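Local coordinates for taurine dioxygenase (Burkholderia ambifaria, PDB 5VN6), which probably catalyses the oxygen- and 2-oxoglutarate-dependent hydroxylation of taurine at a mononuclear iron centre, as related TauD/TfdA dioxygenases do, at residues Met9-Leu14 against Leu45-Leu50; Val25-Ala30 against Ala38-Gln43; Ala64-Phe69 against Gly118-Cys123; Lys150-Asp155 against Gly230-Tyr235; Thr192-Gly197 against Val285-Phe290. One frame throughout, in Å; residues are numbered along the deposited sequence.

Interaction 1: residues Met9-Leu14 against Leu45-Leu50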
# COMPACT_ATOMS: atom_id res chain seq x y z
N MET A 9 26.32 4.46 14.99
CA MET A 9 24.87 4.43 15.13
C MET A 9 24.31 3.16 14.50
O MET A 9 24.94 2.57 13.62
CB MET A 9 24.24 5.67 14.49
CG MET A 9 24.51 5.84 13.00
SD MET A 9 23.43 7.08 12.21
CE MET A 9 23.74 6.74 10.48
N ARG A 10 23.12 2.75 14.94
CA ARG A 10 22.48 1.53 14.47
C ARG A 10 21.51 1.88 13.35
O ARG A 10 20.68 2.80 13.51
CB ARG A 10 21.75 0.81 15.61
CG ARG A 10 22.66 0.43 16.77
CD ARG A 10 22.02 -0.59 17.73
NE ARG A 10 20.88 -0.07 18.48
CZ ARG A 10 20.96 0.84 19.46
NH1 ARG A 10 22.13 1.36 19.79
NH2 ARG A 10 19.86 1.23 20.08
N VAL A 11 21.63 1.20 12.23
CA VAL A 11 20.74 1.39 11.08
C VAL A 11 19.93 0.11 10.92
O VAL A 11 20.49 -0.96 10.69
CB VAL A 11 21.52 1.71 9.80
CG1 VAL A 11 20.55 1.91 8.63
CG2 VAL A 11 22.41 2.95 9.99
N GLU A 12 18.61 0.23 11.04
CA GLU A 12 17.72 -0.94 11.00
C GLU A 12 16.71 -0.80 9.86
O GLU A 12 15.69 -0.11 10.02
CB GLU A 12 17.00 -1.13 12.33
CG GLU A 12 17.87 -1.79 13.41
CD GLU A 12 17.07 -2.33 14.59
OE1 GLU A 12 15.83 -2.46 14.47
OE2 GLU A 12 17.67 -2.64 15.64
N PRO A 13 16.95 -1.43 8.71
CA PRO A 13 15.98 -1.33 7.61
C PRO A 13 14.62 -1.88 8.01
O PRO A 13 14.53 -2.84 8.77
CB PRO A 13 16.63 -2.16 6.49
CG PRO A 13 18.09 -2.23 6.84
CD PRO A 13 18.15 -2.19 8.34
N LEU A 14 13.57 -1.24 7.51
CA LEU A 14 12.20 -1.68 7.77
C LEU A 14 11.71 -2.70 6.75
O LEU A 14 10.86 -3.54 7.08
CB LEU A 14 11.24 -0.48 7.75
CG LEU A 14 11.12 0.39 9.00
CD1 LEU A 14 12.39 1.22 9.21
CD2 LEU A 14 9.91 1.29 8.90
N LEU A 45 20.67 8.62 1.33
CA LEU A 45 20.79 8.33 -0.10
C LEU A 45 20.56 6.85 -0.40
O LEU A 45 19.99 6.51 -1.45
CB LEU A 45 22.16 8.76 -0.61
CG LEU A 45 22.41 10.27 -0.73
CD1 LEU A 45 23.84 10.54 -1.17
CD2 LEU A 45 21.41 10.92 -1.69
N ARG A 46 20.95 5.97 0.51
CA ARG A 46 20.81 4.53 0.27
C ARG A 46 19.39 4.02 0.58
O ARG A 46 18.89 3.13 -0.11
CB ARG A 46 21.85 3.79 1.11
CG ARG A 46 21.60 2.33 1.37
CD ARG A 46 22.67 1.82 2.34
NE ARG A 46 24.01 2.19 1.88
CZ ARG A 46 25.04 2.44 2.68
NH1 ARG A 46 24.91 2.37 3.99
NH2 ARG A 46 26.22 2.78 2.15
N HIS A 47 18.74 4.54 1.61
CA HIS A 47 17.49 3.99 2.12
C HIS A 47 16.28 4.85 1.80
O HIS A 47 15.15 4.46 2.15
CB HIS A 47 17.59 3.77 3.63
CG HIS A 47 18.60 2.73 4.02
ND1 HIS A 47 18.46 1.41 3.67
CD2 HIS A 47 19.76 2.82 4.72
CE1 HIS A 47 19.49 0.72 4.15
NE2 HIS A 47 20.29 1.56 4.78
N ARG A 48 16.49 5.99 1.14
CA ARG A 48 15.46 6.89 0.61
C ARG A 48 14.71 7.67 1.70
O ARG A 48 14.41 8.85 1.51
CB ARG A 48 14.45 6.12 -0.26
CG ARG A 48 15.05 5.06 -1.20
CD ARG A 48 16.17 5.58 -2.05
NE ARG A 48 16.74 4.54 -2.89
CZ ARG A 48 17.68 4.76 -3.81
NH1 ARG A 48 18.12 5.99 -4.01
NH2 ARG A 48 18.15 3.76 -4.55
N VAL A 49 14.39 7.02 2.82
CA VAL A 49 13.68 7.66 3.92
C VAL A 49 14.22 7.10 5.23
O VAL A 49 14.39 5.89 5.37
CB VAL A 49 12.14 7.48 3.81
CG1 VAL A 49 11.74 6.01 3.78
CG2 VAL A 49 11.42 8.22 4.98
N LEU A 50 14.50 7.99 6.19
CA LEU A 50 15.03 7.62 7.49
C LEU A 50 14.04 8.00 8.58
O LEU A 50 13.40 9.05 8.51
CB LEU A 50 16.39 8.30 7.76
CG LEU A 50 17.56 7.99 6.82
CD1 LEU A 50 18.77 8.89 7.12
CD2 LEU A 50 17.95 6.50 6.90
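The backbones of Met9-Leu14 and Leu45-Leu50 come nearest at Pro13 and His47, whose CA atoms are 7.8 Å apart. That is too far for direct strand pairing: strand 20-23 lies between, antiparallel to strand 10-13 and parallel to strand 49-52. The contact therefore joins the outermost strand of the main sheet within this chain to the junction where helix 34-47 ends, Arg48 takes a positive phi and strand 49-52 begins. Across that junction Val49 N donates to His47 O at 2.8 Å. His47 bridges the gap with its imidazole, CG lying anti to the carbonyl carbon (chi1 -66°). Val11 presents CG1 to the ring, 3.9 Å from His47 NE2, and Pro13 CG lies 4.2 Å from His47 CE1; both approach obliquely to the ring plane. The aliphatic part of Arg46 covers one face, its CG 3.7 Å above the centre of the His47 ring. Pro13 also packs on Val129 of the second subunit, which places this edge at the dimer contact. No hydrogen bond links the two segments: the ring meets Val11 and Pro13 by van der Waals contact alone, and the contact itself probably sets little preference for its protonation state.

Interaction 2: residues Val25-Ala30 against Ala38-Gln43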
# COMPACT_ATOMS: atom_id res chain seq x y z
N VAL A 25 20.67 7.81 18.01
CA VAL A 25 20.98 9.03 17.28
C VAL A 25 20.11 10.16 17.81
O VAL A 25 18.87 10.05 17.81
CB VAL A 25 20.74 8.87 15.76
CG1 VAL A 25 20.73 10.23 15.09
CG2 VAL A 25 21.80 7.99 15.16
N ASN A 26 20.74 11.24 18.21
CA ASN A 26 20.05 12.47 18.57
C ASN A 26 20.31 13.44 17.43
O ASN A 26 21.46 13.79 17.17
CB ASN A 26 20.55 13.04 19.89
CG ASN A 26 19.71 14.20 20.39
OD1 ASN A 26 19.17 14.97 19.59
ND2 ASN A 26 19.64 14.37 21.70
N LEU A 27 19.24 13.85 16.74
CA LEU A 27 19.40 14.72 15.58
C LEU A 27 20.10 16.01 15.96
O LEU A 27 20.82 16.58 15.14
CB LEU A 27 18.04 15.02 14.94
CG LEU A 27 17.46 13.83 14.18
CD1 LEU A 27 16.20 14.22 13.42
CD2 LEU A 27 18.51 13.25 13.22
N ALA A 28 19.91 16.46 17.21
CA ALA A 28 20.58 17.67 17.68
C ALA A 28 22.09 17.55 17.56
O ALA A 28 22.78 18.54 17.26
CB ALA A 28 20.20 17.97 19.13
N ASP A 29 22.63 16.36 17.83
CA ASP A 29 24.08 16.19 17.77
C ASP A 29 24.61 16.31 16.35
O ASP A 29 25.76 16.69 16.15
CB ASP A 29 24.46 14.85 18.40
CG ASP A 29 24.13 14.77 19.88
OD1 ASP A 29 23.96 15.83 20.53
OD2 ASP A 29 24.05 13.65 20.41
N ALA A 30 23.79 15.98 15.34
CA ALA A 30 24.24 16.06 13.96
C ALA A 30 24.39 17.49 13.47
O ALA A 30 24.98 17.72 12.42
CB ALA A 30 23.29 15.30 13.04
N ALA A 38 27.48 13.36 8.09
CA ALA A 38 27.89 12.69 6.86
C ALA A 38 27.28 11.29 6.76
O ALA A 38 26.74 10.91 5.71
CB ALA A 38 29.42 12.62 6.79
N GLU A 39 27.35 10.52 7.84
CA GLU A 39 26.79 9.17 7.82
C GLU A 39 25.28 9.19 7.61
O GLU A 39 24.75 8.41 6.80
CB GLU A 39 27.15 8.44 9.11
CG GLU A 39 28.18 7.34 8.93
CD GLU A 39 27.68 6.18 8.08
OE1 GLU A 39 28.20 6.00 6.96
OE2 GLU A 39 26.76 5.45 8.53
N ILE A 40 24.57 10.07 8.31
CA ILE A 40 23.13 10.19 8.12
C ILE A 40 22.82 10.51 6.66
O ILE A 40 21.88 9.94 6.07
CB ILE A 40 22.56 11.27 9.06
CG1 ILE A 40 22.73 10.85 10.52
CG2 ILE A 40 21.11 11.57 8.71
CD1 ILE A 40 22.16 11.86 11.52
N ARG A 41 23.59 11.42 6.06
CA ARG A 41 23.39 11.73 4.66
C ARG A 41 23.63 10.51 3.78
O ARG A 41 22.85 10.22 2.86
CB ARG A 41 24.30 12.88 4.25
CG ARG A 41 24.28 13.16 2.79
CD ARG A 41 25.08 14.41 2.45
NE ARG A 41 25.11 14.58 1.00
CZ ARG A 41 25.91 13.90 0.19
NH1 ARG A 41 26.77 13.03 0.69
NH2 ARG A 41 25.85 14.10 -1.12
N THR A 42 24.72 9.78 4.05
CA THR A 42 24.96 8.56 3.28
C THR A 42 23.79 7.60 3.42
O THR A 42 23.28 7.07 2.42
CB THR A 42 26.27 7.91 3.73
OG1 THR A 42 27.38 8.73 3.33
CG2 THR A 42 26.42 6.55 3.10
N GLN A 43 23.28 7.42 4.65
CA GLN A 43 22.17 6.49 4.85
C GLN A 43 20.90 6.95 4.13
O GLN A 43 20.17 6.13 3.57
CB GLN A 43 21.89 6.29 6.34
CG GLN A 43 23.01 5.61 7.14
CD GLN A 43 23.40 4.23 6.62
OE1 GLN A 43 22.57 3.48 6.10
NE2 GLN A 43 24.66 3.86 6.81
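Ala30 and Ile40 mark the closest backbone approach, CA to CA 8.4 Å, in a helical hairpin: the short, weakly bonded helix 27-32 and the longer helix 34-47 follow each other through a tight turn. The first of them opens with an N-cap at Asn26. The contact is entirely apolar and converges on one methyl group. Ile40 extends CG1 and then CD1 straight out from the helix (chi2 -178°), so that CD1 reaches three side chains of the facing segment. Ala30 CB is nearest, 3.9 Å from Ile40 CD1. Val25 meets the same methyl tip to tip, with its CG1 4.2 Å from Ile40 CD1, and the CD2 branch of Leu27 completes the group at 4.3 Å from that atom. Phe65 of helix 59-67 and Leu50 and Leu52 of strand 49-52 pack around this cluster, consistent with the burial of Leu27, Ala30 and Ile40, and tie both helices to the main sheet. Polar bonds fix the flanks. Asn26 OD1 accepts from Ala28 N at 2.9 Å, with the donor tilted 30° from the carbonyl plane, a capping bond that secures the start of the first helix. One turn along the second helix, Gln43 NE2 donates to Glu39 OE2 at 3.1 Å, nearly straight at 165°, and meets that carboxylate oxygen on its syn side.

Interaction 3: residues Ala64-Phe69 against Gly118-Cys123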
# COMPACT_ATOMS: atom_id res chain seq x y z
N ALA A 64 17.96 23.80 12.10
CA ALA A 64 19.39 23.74 11.85
C ALA A 64 19.83 22.37 11.34
O ALA A 64 20.78 22.28 10.54
CB ALA A 64 20.16 24.10 13.12
N PHE A 65 19.18 21.29 11.77
CA PHE A 65 19.51 19.98 11.20
C PHE A 65 19.14 19.92 9.73
O PHE A 65 19.93 19.46 8.90
CB PHE A 65 18.81 18.85 11.98
CG PHE A 65 18.92 17.50 11.30
CD1 PHE A 65 20.10 16.78 11.34
CD2 PHE A 65 17.83 16.95 10.62
CE1 PHE A 65 20.20 15.53 10.71
CE2 PHE A 65 17.93 15.71 10.00
CZ PHE A 65 19.12 15.00 10.05
N ALA A 66 17.93 20.38 9.38
CA ALA A 66 17.49 20.32 7.99
C ALA A 66 18.36 21.18 7.09
O ALA A 66 18.59 20.85 5.92
CB ALA A 66 16.04 20.75 7.87
N ARG A 67 18.85 22.30 7.63
CA ARG A 67 19.68 23.23 6.89
C ARG A 67 21.01 22.60 6.47
O ARG A 67 21.61 23.02 5.48
CB ARG A 67 19.89 24.46 7.78
CG ARG A 67 20.79 25.50 7.25
CD ARG A 67 20.15 26.22 6.10
NE ARG A 67 21.09 27.22 5.62
CZ ARG A 67 22.12 26.93 4.83
NH1 ARG A 67 22.31 25.67 4.45
NH2 ARG A 67 22.95 27.89 4.44
N ARG A 68 21.47 21.58 7.20
CA ARG A 68 22.65 20.81 6.81
C ARG A 68 22.50 20.14 5.44
O ARG A 68 23.52 19.79 4.83
CB ARG A 68 22.93 19.75 7.85
CG ARG A 68 23.36 20.26 9.19
CD ARG A 68 24.82 20.56 9.15
NE ARG A 68 25.56 19.72 10.08
CZ ARG A 68 26.85 19.43 9.95
NH1 ARG A 68 27.55 19.90 8.92
NH2 ARG A 68 27.45 18.66 10.85
N PHE A 69 21.28 19.90 4.96
CA PHE A 69 21.10 19.33 3.63
C PHE A 69 21.12 20.38 2.52
O PHE A 69 21.29 20.02 1.35
CB PHE A 69 19.79 18.54 3.55
CG PHE A 69 19.78 17.29 4.38
CD1 PHE A 69 19.13 17.25 5.60
CD2 PHE A 69 20.46 16.16 3.95
CE1 PHE A 69 19.12 16.10 6.37
CE2 PHE A 69 20.47 15.00 4.71
CZ PHE A 69 19.79 14.97 5.93
N GLY A 118 13.86 17.44 -0.38
CA GLY A 118 13.37 16.54 0.65
C GLY A 118 12.87 17.35 1.82
O GLY A 118 12.70 18.57 1.73
N CYS A 119 12.71 16.66 2.95
CA CYS A 119 11.98 17.20 4.08
C CYS A 119 12.39 16.49 5.37
O CYS A 119 12.72 15.30 5.37
CB CYS A 119 10.47 17.03 3.83
SG CYS A 119 9.39 17.74 5.07
N VAL A 120 12.36 17.24 6.47
CA VAL A 120 12.50 16.70 7.82
C VAL A 120 11.20 16.99 8.55
O VAL A 120 10.88 18.15 8.82
CB VAL A 120 13.69 17.29 8.58
CG1 VAL A 120 13.75 16.68 9.97
CG2 VAL A 120 15.01 17.09 7.80
N LEU A 121 10.46 15.93 8.87
CA LEU A 121 9.10 16.03 9.38
C LEU A 121 9.04 15.46 10.79
O LEU A 121 9.47 14.32 11.01
CB LEU A 121 8.14 15.27 8.45
CG LEU A 121 6.66 15.21 8.86
CD1 LEU A 121 6.06 16.62 8.98
CD2 LEU A 121 5.83 14.36 7.90
N ARG A 122 8.51 16.23 11.74
CA ARG A 122 8.41 15.78 13.12
C ARG A 122 6.95 15.77 13.58
O ARG A 122 6.20 16.72 13.32
CB ARG A 122 9.26 16.64 14.08
CG ARG A 122 9.11 16.18 15.53
CD ARG A 122 10.19 16.66 16.48
NE ARG A 122 9.99 18.05 16.85
CZ ARG A 122 10.30 18.57 18.03
NH1 ARG A 122 10.82 17.80 18.99
NH2 ARG A 122 10.09 19.86 18.24
N CYS A 123 6.56 14.72 14.29
CA CYS A 123 5.23 14.64 14.87
C CYS A 123 5.27 15.23 16.27
O CYS A 123 6.01 14.74 17.13
CB CYS A 123 4.73 13.19 14.92
SG CYS A 123 3.08 12.99 15.67
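Val120 is wedged against Phe65 and Ala66 where helix 59-67 lies across the main sheet of the double-stranded beta-helix, the cupin-type fold of this dioxygenase family. Strand 118-125 runs between strands 256-260 and 278-284 in that sheet, and Val120 points from it toward the helix. The tight part is around Ala66, whose CA is 6.2 Å from the CA of Val120. This closeness is consistent with the small side chain of Ala66, whose CB touches Val120 CG2 at 3.8 Å. The same CG2 branch, anti to the carbonyl carbon of its residue, lies 3.9 Å from Phe65 CE2, while the other branch, Val120 CG1, is 4.1 Å from Phe65 CD2. CG2 comes to the phenyl ring obliquely, near CD2 and CE2, and the two side chains cross at about a right angle. Ala282 and Ile258 of the adjoining strands continue the apolar floor beneath the helix.

Packing thins toward Phe69 and Gly118, whose CA atoms stand 8.7 Å apart. Here the partly exposed Phe69 brings CE1 only to 4.5 Å from Val120 CG2, obliquely. Next to it along the chain, Arg68 is anchored by a salt bridge to Asp34. The carbonyl of Val120 is engaged as well, since His62 NE2 is hydrogen-bonded to its O. The two phenylalanines are themselves arranged against each other, with Phe65 CE2 lying in plane at the edge of the Phe69 ring.

Interaction 4: residues Lys150-Asp155 against Gly230-Tyr235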
# COMPACT_ATOMS: atom_id res chain seq x y z
N LYS A 150 10.87 0.66 -20.76
CA LYS A 150 12.02 1.54 -20.60
C LYS A 150 12.38 2.20 -21.93
O LYS A 150 12.64 3.41 -21.99
CB LYS A 150 13.21 0.77 -20.04
CG LYS A 150 13.05 0.37 -18.57
CD LYS A 150 14.28 -0.41 -18.11
CE LYS A 150 14.16 -0.81 -16.65
NZ LYS A 150 15.29 -1.66 -16.18
N GLN A 151 12.41 1.41 -23.01
CA GLN A 151 12.66 1.97 -24.34
C GLN A 151 11.60 3.00 -24.71
O GLN A 151 11.92 4.08 -25.21
CB GLN A 151 12.71 0.84 -25.37
CG GLN A 151 13.84 -0.15 -25.15
CD GLN A 151 13.63 -1.44 -25.91
OE1 GLN A 151 13.09 -1.44 -27.02
NE2 GLN A 151 14.09 -2.55 -25.33
N GLN A 152 10.33 2.68 -24.45
CA GLN A 152 9.23 3.56 -24.82
C GLN A 152 9.27 4.89 -24.07
O GLN A 152 8.89 5.92 -24.63
CB GLN A 152 7.91 2.83 -24.55
CG GLN A 152 6.63 3.67 -24.72
CD GLN A 152 5.99 3.58 -26.10
OE1 GLN A 152 6.68 3.52 -27.12
NE2 GLN A 152 4.66 3.56 -26.13
N ILE A 153 9.71 4.90 -22.80
CA ILE A 153 9.61 6.12 -21.98
C ILE A 153 10.91 6.89 -21.90
O ILE A 153 10.94 7.98 -21.31
CB ILE A 153 9.10 5.80 -20.56
CG1 ILE A 153 10.17 5.07 -19.74
CG2 ILE A 153 7.79 4.98 -20.62
CD1 ILE A 153 9.79 4.84 -18.27
N ALA A 154 11.99 6.39 -22.51
CA ALA A 154 13.32 6.95 -22.28
C ALA A 154 13.38 8.46 -22.51
O ALA A 154 13.93 9.19 -21.67
CB ALA A 154 14.35 6.23 -23.16
N ASP A 155 12.79 8.96 -23.59
CA ASP A 155 12.86 10.39 -23.89
C ASP A 155 11.56 11.14 -23.58
O ASP A 155 11.45 12.32 -23.91
CB ASP A 155 13.28 10.62 -25.36
CG ASP A 155 12.29 10.04 -26.37
OD1 ASP A 155 11.11 9.81 -26.03
OD2 ASP A 155 12.71 9.78 -27.52
N GLY A 230 -2.35 8.36 -22.38
CA GLY A 230 -2.87 8.37 -21.02
C GLY A 230 -2.83 7.00 -20.36
O GLY A 230 -2.63 6.90 -19.15
N GLN A 231 -3.03 5.93 -21.13
CA GLN A 231 -2.96 4.60 -20.55
C GLN A 231 -1.54 4.28 -20.07
O GLN A 231 -1.36 3.70 -18.99
CB GLN A 231 -3.46 3.58 -21.58
CG GLN A 231 -5.00 3.59 -21.76
CD GLN A 231 -5.47 2.75 -22.95
OE1 GLN A 231 -4.71 2.48 -23.86
NE2 GLN A 231 -6.73 2.30 -22.92
N LEU A 232 -0.52 4.67 -20.83
CA LEU A 232 0.85 4.47 -20.39
C LEU A 232 1.14 5.26 -19.13
O LEU A 232 1.77 4.75 -18.19
CB LEU A 232 1.84 4.86 -21.50
CG LEU A 232 3.33 4.80 -21.13
CD1 LEU A 232 3.77 3.38 -20.72
CD2 LEU A 232 4.19 5.32 -22.28
N LEU A 233 0.67 6.51 -19.08
CA LEU A 233 0.89 7.32 -17.89
C LEU A 233 0.25 6.68 -16.67
O LEU A 233 0.89 6.58 -15.60
CB LEU A 233 0.37 8.75 -18.11
CG LEU A 233 0.48 9.72 -16.93
CD1 LEU A 233 1.93 9.88 -16.47
CD2 LEU A 233 -0.17 11.07 -17.21
N HIS A 234 -0.98 6.16 -16.82
CA HIS A 234 -1.63 5.47 -15.71
C HIS A 234 -0.83 4.27 -15.24
O HIS A 234 -0.70 4.04 -14.03
CB HIS A 234 -3.04 5.05 -16.12
CG HIS A 234 -3.95 6.22 -16.34
ND1 HIS A 234 -5.16 6.12 -17.00
CD2 HIS A 234 -3.81 7.52 -16.00
CE1 HIS A 234 -5.73 7.32 -17.05
NE2 HIS A 234 -4.93 8.18 -16.44
N TYR A 235 -0.26 3.52 -16.19
CA TYR A 235 0.56 2.37 -15.83
C TYR A 235 1.79 2.80 -15.03
O TYR A 235 2.15 2.15 -14.04
CB TYR A 235 0.97 1.62 -17.10
CG TYR A 235 2.04 0.58 -16.89
CD1 TYR A 235 1.71 -0.74 -16.55
CD2 TYR A 235 3.38 0.90 -17.04
CE1 TYR A 235 2.71 -1.71 -16.36
CE2 TYR A 235 4.37 -0.05 -16.86
CZ TYR A 235 4.03 -1.35 -16.53
OH TYR A 235 5.03 -2.25 -16.34
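Gln152 carries the flat group nearest Leu232, but its carboxamide is not the closest part: the CG methylene makes the tightest touch, 3.8 Å from Leu232 CD2. The imidazole of His234, which makes no contact with 150-155, has Gly230 O of its own helix over one face, 3.2 Å above the plane and offset toward the rim. The arrangement is a helix-helix packing of 147-153 against 228-237, with the CA atoms of Ile153 and Leu232 9.1 Å apart. Gln152 leaves its helix with CG anti to the backbone N (chi1 173°), which places the methylene beside Leu232 CD2; the bend at chi2 (93°) turns only the carboxamide beyond it. Ile153, on helix 147-153, holds CG1 between the backbone N and carbonyl carbon (chi1 72°), leaving the CG2 branch to face the leucine. Leu156 and Phe210 also pack on Leu232, whereas Leu145 covers Ile153. Beside this segment, Arg218 is hydrogen-bonded to Gln152 O and salt-bridged to Asp155. A single methyl thus carries the contact: the Leu232 side chain crosses both partners obliquely, and its CD2 lies 4.0 Å from Ile153 CG2.

Interaction 5: residues Thr192-Gly197 against Val285-Phe290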
# COMPACT_ATOMS: atom_id res chain seq x y z
N THR A 192 17.14 11.47 -13.76
CA THR A 192 18.44 11.05 -13.28
C THR A 192 18.67 11.69 -11.92
O THR A 192 18.72 12.93 -11.82
CB THR A 192 19.56 11.45 -14.25
OG1 THR A 192 19.41 10.75 -15.49
CG2 THR A 192 20.93 11.12 -13.64
N HIS A 193 18.81 10.87 -10.89
CA HIS A 193 19.07 11.40 -9.56
C HIS A 193 20.39 12.16 -9.56
O HIS A 193 21.42 11.60 -9.96
CB HIS A 193 19.11 10.27 -8.53
CG HIS A 193 19.15 10.74 -7.12
ND1 HIS A 193 20.24 11.37 -6.56
CD2 HIS A 193 18.22 10.65 -6.13
CE1 HIS A 193 19.99 11.65 -5.30
NE2 HIS A 193 18.77 11.23 -5.01
N PRO A 194 20.41 13.41 -9.09
CA PRO A 194 21.63 14.23 -9.26
C PRO A 194 22.81 13.78 -8.39
O PRO A 194 23.97 14.06 -8.76
CB PRO A 194 21.16 15.65 -8.91
CG PRO A 194 19.95 15.44 -8.01
CD PRO A 194 19.31 14.15 -8.45
N GLU A 195 22.60 13.10 -7.26
CA GLU A 195 23.75 12.71 -6.45
C GLU A 195 24.18 11.27 -6.64
O GLU A 195 25.36 10.96 -6.49
CB GLU A 195 23.49 12.93 -4.96
CG GLU A 195 22.93 14.29 -4.59
CD GLU A 195 23.16 14.62 -3.12
OE1 GLU A 195 24.32 14.64 -2.69
OE2 GLU A 195 22.17 14.84 -2.40
N THR A 196 23.27 10.38 -7.04
CA THR A 196 23.62 8.98 -7.23
C THR A 196 23.69 8.56 -8.69
O THR A 196 24.25 7.49 -8.97
CB THR A 196 22.60 8.08 -6.52
OG1 THR A 196 21.35 8.19 -7.20
CG2 THR A 196 22.42 8.50 -5.06
N GLY A 197 23.15 9.35 -9.61
CA GLY A 197 23.06 8.89 -10.98
C GLY A 197 22.00 7.85 -11.24
O GLY A 197 21.83 7.44 -12.40
N VAL A 285 15.44 23.00 -0.35
CA VAL A 285 15.37 23.41 -1.74
C VAL A 285 16.04 22.36 -2.63
O VAL A 285 17.12 21.86 -2.31
CB VAL A 285 16.01 24.79 -1.93
CG1 VAL A 285 16.06 25.17 -3.41
CG2 VAL A 285 15.25 25.85 -1.15
N GLY A 286 15.36 22.01 -3.72
CA GLY A 286 15.90 21.15 -4.75
C GLY A 286 16.19 21.94 -6.02
O GLY A 286 15.90 23.13 -6.12
N ASP A 287 16.77 21.25 -7.00
CA ASP A 287 17.17 21.90 -8.24
C ASP A 287 16.27 21.46 -9.40
O ASP A 287 15.26 20.79 -9.20
CB ASP A 287 18.65 21.59 -8.51
CG ASP A 287 18.92 20.10 -8.57
OD1 ASP A 287 18.21 19.33 -7.88
OD2 ASP A 287 19.85 19.69 -9.30
N VAL A 288 16.67 21.81 -10.62
CA VAL A 288 15.88 21.49 -11.81
C VAL A 288 16.02 20.00 -12.13
O VAL A 288 17.15 19.51 -12.26
CB VAL A 288 16.32 22.34 -12.99
CG1 VAL A 288 15.75 21.79 -14.29
CG2 VAL A 288 15.90 23.81 -12.78
N PRO A 289 14.93 19.26 -12.24
CA PRO A 289 15.04 17.84 -12.62
C PRO A 289 15.49 17.67 -14.07
O PRO A 289 14.99 18.33 -14.97
CB PRO A 289 13.62 17.30 -12.41
CG PRO A 289 13.00 18.22 -11.41
CD PRO A 289 13.61 19.58 -11.69
N PHE A 290 16.42 16.74 -14.28
CA PHE A 290 16.89 16.38 -15.61
C PHE A 290 16.90 14.85 -15.74
O PHE A 290 16.83 14.14 -14.74
CB PHE A 290 18.28 16.99 -15.89
CG PHE A 290 19.32 16.60 -14.87
CD1 PHE A 290 20.03 15.41 -15.00
CD2 PHE A 290 19.56 17.41 -13.77
CE1 PHE A 290 20.99 15.05 -14.05
CE2 PHE A 290 20.50 17.06 -12.82
CZ PHE A 290 21.21 15.86 -12.96
OXT PHE A 290 16.98 14.28 -16.83
O HOH W 1 17.50 15.33 -11.75
O HOH W 2 17.30 11.52 -16.94
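Phe290 turns CG into the position between its backbone N and carbonyl carbon (chi1 56°), which swings the phenyl ring back over Thr192, while Thr192 sets OG1 anti to its own carbonyl carbon (chi1 -65°), where the hydroxyl can donate to a water that links it to the C-terminal carboxylate. The backbones are joined by one direct bond: Thr192 N donates to Phe290 O at 2.9 Å with an N-H...O angle of 160°, arriving in the carbonyl plane on a lone pair. Two waters extend this link. Water 1 bridges the backbones, donating to Thr192 O at 2.7 Å and accepting from Phe290 N at 3.1 Å. Water 2 accepts from Thr192 OG1 at 2.7 Å and donates to Phe290 OXT at 2.8 Å, so both oxygens of the C-terminal carboxylate are engaged. The ring rests on the threonine backbone, with Thr192 O over one face, and its CE1 is 3.9 Å from Thr192 CB. Pro194 CB approaches Phe290 CZ obliquely at 4.1 Å. In the loop, His193 ND1 accepts from Glu195 N and Thr196 N and pins the turn, and NE2 of that ring is hydrogen-bonded to Asp260. The contact thus joins the C-terminal tail, which follows strand 278-284, to the end of strand 185-192, with Pro289 packed on His187 and Arg191 of that strand and the turn leading on to strand 199-201 beside Leu45 of helix 34-47.

Interaction 2 touches both interaction 1 and interaction 3, which do not touch each other (nearest atoms about 6 Å apart) although both reach the main sheet. Interaction 2 is nested in the chain loop closed by interaction 1, with centres 11 Å apart, and Met9 CE meets Gln43 CG at 3.6 Å. Interactions 2 and 3 are also 11 Å apart and join where Leu27 CD2 packs on Phe65 CZ at 3.7 Å. Interaction 5 reaches interaction 1 through Leu45 CD2, 3.9 Å from His193 CE1. Interaction 4 stands apart, 37 Å from interaction 2 between centres, though its segments alternate along the chain with those of interaction 5. The side chain of Val120 in interaction 3 is about 13 Å from the magnesium ion bound by His106, Asp108 and His266.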